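Local coordinates for capsid (PDB 4RDL), which forms the protruding domain of a norovirus capsid and binds fucosylated histo-blood group glycans such as the Lewis y tetrasaccharide, probably for host attachment, at residues S25-M37 with F217-C231. Sequence-based numbering, arbitrary orientation.
Sequences SNSRVPMLIDGMM and FTSTFPTVSNPKVPC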
loop_
_atom_site.group_PDB
_atom_site.type_symbol
_atom_site.label_atom_id
_atom_site.label_comp_id
_atom_site.label_asym_id
_atom_site.label_seq_id
_atom_site.Cartn_x
_atom_site.Cartn_y
_atom_site.Cartn_z
ATOM N N SER A 25 -7.142 0.775 -3.302
ATOM C CA SER A 25 -6.532 -0.542 -3.312
ATOM C C SER A 25 -7.487 -1.662 -2.912
ATOM O O SER A 25 -8.385 -1.485 -2.091
ATOM C CB SER A 25 -5.343 -0.553 -2.337
ATOM O OG SER A 25 -4.672 -1.814 -2.337
ATOM N N ASN A 26 -7.277 -2.833 -3.497
ATOM C CA ASN A 26 -7.828 -4.070 -2.973
ATOM C C ASN A 26 -7.385 -4.190 -1.506
ATOM O O ASN A 26 -6.326 -3.679 -1.126
ATOM C CB ASN A 26 -7.275 -5.236 -3.813
ATOM C CG ASN A 26 -8.118 -6.498 -3.735
ATOM O OD1 ASN A 26 -8.103 -7.222 -2.738
ATOM N ND2 ASN A 26 -8.827 -6.793 -4.823
ATOM N N SER A 27 -8.175 -4.865 -0.678
ATOM C CA SER A 27 -7.779 -5.079 0.718
ATOM C C SER A 27 -7.101 -6.426 0.981
ATOM O O SER A 27 -6.627 -6.671 2.099
ATOM C CB SER A 27 -8.980 -4.902 1.650
ATOM O OG SER A 27 -10.071 -5.690 1.197
ATOM N N ARG A 28 -7.028 -7.283 -0.038
ATOM C CA ARG A 28 -6.388 -8.600 0.106
ATOM C C ARG A 28 -5.044 -8.718 -0.617
ATOM O O ARG A 28 -4.238 -9.590 -0.292
ATOM C CB ARG A 28 -7.328 -9.700 -0.378
ATOM C CG ARG A 28 -8.572 -9.836 0.476
ATOM C CD ARG A 28 -9.471 -10.939 -0.052
ATOM N NE ARG A 28 -8.956 -12.266 0.250
ATOM C CZ ARG A 28 -9.292 -13.367 -0.415
ATOM N NH1 ARG A 28 -10.108 -13.287 -1.467
ATOM N NH2 ARG A 28 -8.807 -14.543 -0.033
ATOM N N VAL A 29 -4.826 -7.869 -1.621
ATOM C CA VAL A 29 -3.512 -7.696 -2.247
ATOM C C VAL A 29 -3.322 -6.200 -2.470
ATOM O O VAL A 29 -4.305 -5.470 -2.607
ATOM C CB VAL A 29 -3.398 -8.433 -3.604
ATOM C CG1 VAL A 29 -3.361 -9.946 -3.399
ATOM C CG2 VAL A 29 -4.543 -8.039 -4.525
ATOM N N PRO A 30 -2.069 -5.723 -2.469
ATOM C CA PRO A 30 -1.835 -4.295 -2.711
ATOM C C PRO A 30 -1.840 -4.000 -4.212
ATOM O O PRO A 30 -0.792 -3.931 -4.862
ATOM C CB PRO A 30 -0.462 -4.061 -2.078
ATOM C CG PRO A 30 0.231 -5.371 -2.267
ATOM C CD PRO A 30 -0.833 -6.427 -2.069
ATOM N N MET A 31 -3.047 -3.851 -4.754
ATOM C CA MET A 31 -3.264 -3.610 -6.174
ATOM C C MET A 31 -4.456 -2.697 -6.307
ATOM O O MET A 31 -5.424 -2.828 -5.560
ATOM C CB MET A 31 -3.604 -4.907 -6.913
ATOM C CG MET A 31 -2.536 -5.964 -6.924
ATOM S SD MET A 31 -1.054 -5.445 -7.792
ATOM C CE MET A 31 -1.700 -4.819 -9.316
ATOM N N LEU A 32 -4.403 -1.790 -7.275
ATOM C CA LEU A 32 -5.565 -0.962 -7.569
ATOM C C LEU A 32 -6.795 -1.824 -7.872
ATOM O O LEU A 32 -6.700 -2.899 -8.477
ATOM C CB LEU A 32 -5.273 -0.053 -8.758
ATOM C CG LEU A 32 -4.273 1.075 -8.523
ATOM C CD1 LEU A 32 -3.908 1.719 -9.855
ATOM C CD2 LEU A 32 -4.838 2.101 -7.556
ATOM N N ILE A 33 -7.951 -1.333 -7.451
ATOM C CA ILE A 33 -9.218 -1.938 -7.840
ATOM C C ILE A 33 -9.496 -1.661 -9.315
ATOM O O ILE A 33 -9.386 -0.518 -9.764
ATOM C CB ILE A 33 -10.359 -1.392 -6.971
ATOM C CG1 ILE A 33 -10.188 -1.885 -5.529
ATOM C CG2 ILE A 33 -11.714 -1.806 -7.545
ATOM C CD1 ILE A 33 -11.061 -1.187 -4.520
ATOM N N ASP A 34 -9.852 -2.702 -10.065
ATOM C CA ASP A 34 -10.177 -2.527 -11.487
ATOM C C ASP A 34 -11.603 -2.925 -11.851
ATOM O O ASP A 34 -11.951 -3.020 -13.031
ATOM C CB ASP A 34 -9.143 -3.221 -12.393
ATOM C CG ASP A 34 -9.180 -4.735 -12.295
ATOM O OD1 ASP A 34 -9.976 -5.304 -11.541
ATOM O OD2 ASP A 34 -8.373 -5.379 -12.998
ATOM N N GLY A 35 -12.426 -3.149 -10.834
ATOM C CA GLY A 35 -13.822 -3.450 -11.073
ATOM C C GLY A 35 -14.563 -3.865 -9.830
ATOM O O GLY A 35 -13.993 -3.943 -8.730
ATOM N N MET A 36 -15.855 -4.104 -10.007
ATOM C CA MET A 36 -16.645 -4.750 -8.986
ATOM C C MET A 36 -17.614 -5.705 -9.651
ATOM O O MET A 36 -17.938 -5.553 -10.836
ATOM C CB MET A 36 -17.345 -3.743 -8.061
ATOM C CG MET A 36 -18.149 -2.670 -8.737
ATOM S SD MET A 36 -18.979 -1.622 -7.502
ATOM C CE MET A 36 -19.243 -0.177 -8.511
ATOM N N MET A 37 -18.043 -6.711 -8.896
ATOM C CA MET A 37 -18.891 -7.764 -9.437
ATOM C C MET A 37 -19.584 -8.489 -8.296
ATOM O O MET A 37 -19.089 -8.492 -7.168
ATOM C CB MET A 37 -18.039 -8.766 -10.231
ATOM C CG MET A 37 -17.123 -9.608 -9.345
ATOM S SD MET A 37 -16.053 -10.749 -10.237
ATOM C CE MET A 37 -17.248 -11.943 -10.833
ATOM N N PHE A 217 -14.980 -6.197 -4.776
ATOM C CA PHE A 217 -14.074 -5.332 -5.498
ATOM C C PHE A 217 -12.939 -6.197 -5.997
ATOM O O PHE A 217 -12.397 -7.005 -5.243
ATOM C CB PHE A 217 -13.602 -4.217 -4.569
ATOM C CG PHE A 217 -14.738 -3.398 -4.042
ATOM C CD1 PHE A 217 -15.219 -2.321 -4.772
ATOM C CD2 PHE A 217 -15.370 -3.745 -2.859
ATOM C CE1 PHE A 217 -16.302 -1.596 -4.316
ATOM C CE2 PHE A 217 -16.456 -3.024 -2.397
ATOM C CZ PHE A 217 -16.916 -1.945 -3.119
ATOM N N THR A 218 -12.589 -6.038 -7.271
ATOM C CA THR A 218 -11.635 -6.928 -7.925
ATOM C C THR A 218 -10.350 -6.229 -8.295
ATOM O O THR A 218 -10.328 -5.027 -8.587
ATOM C CB THR A 218 -12.219 -7.515 -9.232
ATOM O OG1 THR A 218 -12.474 -6.456 -10.164
ATOM C CG2 THR A 218 -13.516 -8.280 -8.954
ATOM N N SER A 219 -9.265 -7.010 -8.291
ATOM C CA SER A 219 -8.001 -6.592 -8.883
ATOM C C SER A 219 -7.432 -7.720 -9.717
ATOM O O SER A 219 -7.491 -8.891 -9.327
ATOM C CB SER A 219 -6.972 -6.236 -7.800
ATOM O OG SER A 219 -7.418 -5.157 -7.000
ATOM N N THR A 220 -6.842 -7.360 -10.848
ATOM C CA THR A 220 -6.056 -8.323 -11.601
ATOM C C THR A 220 -4.715 -8.501 -10.893
ATOM O O THR A 220 -4.024 -7.530 -10.586
ATOM C CB THR A 220 -5.855 -7.869 -13.049
ATOM O OG1 THR A 220 -7.137 -7.814 -13.694
ATOM C CG2 THR A 220 -4.973 -8.849 -13.791
ATOM N N PHE A 221 -4.375 -9.750 -10.611
ATOM C CA PHE A 221 -3.231 -10.075 -9.770
ATOM C C PHE A 221 -2.814 -11.496 -10.131
ATOM O O PHE A 221 -3.650 -12.298 -10.546
ATOM C CB PHE A 221 -3.647 -9.993 -8.296
ATOM C CG PHE A 221 -2.555 -10.371 -7.331
ATOM C CD1 PHE A 221 -1.701 -9.410 -6.815
ATOM C CD2 PHE A 221 -2.394 -11.687 -6.939
ATOM C CE1 PHE A 221 -0.693 -9.765 -5.934
ATOM C CE2 PHE A 221 -1.397 -12.050 -6.057
ATOM C CZ PHE A 221 -0.542 -11.086 -5.556
ATOM N N PRO A 222 -1.518 -11.817 -9.994
ATOM C CA PRO A 222 -1.040 -13.158 -10.369
ATOM C C PRO A 222 -1.404 -14.270 -9.367
ATOM O O PRO A 222 -0.523 -14.968 -8.846
ATOM C CB PRO A 222 0.482 -12.976 -10.452
ATOM C CG PRO A 222 0.755 -11.872 -9.474
ATOM C CD PRO A 222 -0.403 -10.909 -9.676
ATOM N N THR A 223 -2.699 -14.413 -9.101
ATOM C CA THR A 223 -3.244 -15.647 -8.551
ATOM C C THR A 223 -3.437 -16.561 -9.765
ATOM O O THR A 223 -4.476 -16.530 -10.447
ATOM C CB THR A 223 -4.573 -15.411 -7.798
ATOM O OG1 THR A 223 -5.294 -14.352 -8.431
ATOM C CG2 THR A 223 -4.321 -15.029 -6.323
ATOM N N VAL A 224 -2.401 -17.332 -10.069
ATOM C CA VAL A 224 -2.342 -18.065 -11.328
ATOM C C VAL A 224 -3.440 -19.123 -11.395
ATOM O O VAL A 224 -3.634 -19.891 -10.451
ATOM C CB VAL A 224 -0.935 -18.654 -11.537
ATOM C CG1 VAL A 224 -0.881 -19.553 -12.767
ATOM C CG2 VAL A 224 0.080 -17.521 -11.650
ATOM N N SER A 225 -4.149 -19.129 -12.528
ATOM C CA SER A 225 -5.371 -19.915 -12.796
ATOM C C SER A 225 -6.682 -19.193 -12.452
ATOM O O SER A 225 -7.757 -19.602 -12.897
ATOM C CB SER A 225 -5.340 -21.337 -12.207
ATOM O OG SER A 225 -5.751 -21.364 -10.848
ATOM N N ASN A 226 -6.589 -18.113 -11.676
ATOM C CA ASN A 226 -7.744 -17.259 -11.401
ATOM C C ASN A 226 -7.270 -15.868 -11.013
ATOM O O ASN A 226 -7.300 -15.498 -9.837
ATOM C CB ASN A 226 -8.613 -17.841 -10.288
ATOM C CG ASN A 226 -9.999 -17.219 -10.252
ATOM O OD1 ASN A 226 -10.206 -16.116 -10.756
ATOM N ND2 ASN A 226 -10.953 -17.926 -9.661
ATOM N N PRO A 227 -6.812 -15.095 -12.008
ATOM C CA PRO A 227 -6.092 -13.845 -11.742
ATOM C C PRO A 227 -7.020 -12.659 -11.484
ATOM O O PRO A 227 -6.782 -11.555 -11.972
ATOM C CB PRO A 227 -5.276 -13.640 -13.021
ATOM C CG PRO A 227 -6.120 -14.274 -14.089
ATOM C CD PRO A 227 -6.755 -15.481 -13.429
ATOM N N LYS A 228 -8.060 -12.894 -10.694
ATOM C CA LYS A 228 -8.992 -11.840 -10.327
ATOM C C LYS A 228 -9.279 -11.985 -8.838
ATOM O O LYS A 228 -10.044 -12.856 -8.429
ATOM C CB LYS A 228 -10.282 -11.947 -11.158
ATOM C CG LYS A 228 -11.320 -10.853 -10.874
ATOM C CD LYS A 228 -12.570 -11.000 -11.749
ATOM C CE LYS A 228 -12.268 -10.729 -13.215
ATOM N NZ LYS A 228 -12.168 -9.271 -13.530
ATOM N N VAL A 229 -8.636 -11.147 -8.027
ATOM C CA VAL A 229 -8.758 -11.247 -6.576
ATOM C C VAL A 229 -9.941 -10.428 -6.074
ATOM O O VAL A 229 -9.992 -9.218 -6.281
ATOM C CB VAL A 229 -7.476 -10.770 -5.866
ATOM C CG1 VAL A 229 -7.691 -10.695 -4.345
ATOM C CG2 VAL A 229 -6.305 -11.686 -6.211
ATOM N N PRO A 230 -10.913 -11.100 -5.439
ATOM C CA PRO A 230 -12.093 -10.428 -4.884
ATOM C C PRO A 230 -11.867 -10.035 -3.424
ATOM O O PRO A 230 -11.231 -10.785 -2.680
ATOM C CB PRO A 230 -13.156 -11.517 -4.962
ATOM C CG PRO A 230 -12.370 -12.781 -4.671
ATOM C CD PRO A 230 -10.995 -12.567 -5.298
ATOM N N CYS A 231 -12.375 -8.870 -3.026
ATOM C CA CYS A 231 -12.375 -8.458 -1.627
ATOM C C CYS A 231 -13.709 -7.764 -1.327
ATOM O O CYS A 231 -14.434 -7.381 -2.248
ATOM C CB CYS A 231 -11.182 -7.545 -1.311
ATOM S SG CYS A 231 -11.289 -5.896 -2.013
HETATM O O HOH W 1 -6.107 -4.172 -10.831
HETATM O O HOH W 2 -9.962 -7.932 -12.143
#
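F217 lies alongside M36: M36 SD is 5.1 Å from the centroid of the F217 ring, obliquely placed, a Met-aromatic contact, while I33 CD1 packs on F217 CB. T218 N bonds to G35 O, and T218 O takes D34 N. The D34 carboxylate spans two threonines, and T218 OG1 donates to D34 OD1. D34 CG sits between its backbone N and carbonyl carbon (chi1 68°), which turns the carboxylate across both hydroxyls. S219 OG donates to L32 O (2.8 Å) from above the carbonyl plane and accepts from N26 ND2. T220 OG1 is the second threonine hydroxyl, donating to D34 OD2 at 2.8 Å. Strand 35-38 pairs antiparallel with strand 213-220, which turns back as 228-231. F221 takes V29 CG1 over the centre of one face, 3.6 Å from the centroid, and M31 CG at its edge. V224, in the connecting loop, touches the bound fucose. A water bridges K228 NZ to D34 OD1. V229 O is gripped from opposite faces by N26 ND2 and S219 N. P230 O receives R28 NH1 in the guanidinium plane (3.0 Å, 169°); R28 NE forms a salt bridge with D109. S27 N points at C231 SG, a nearly straight 3.5 Å bond.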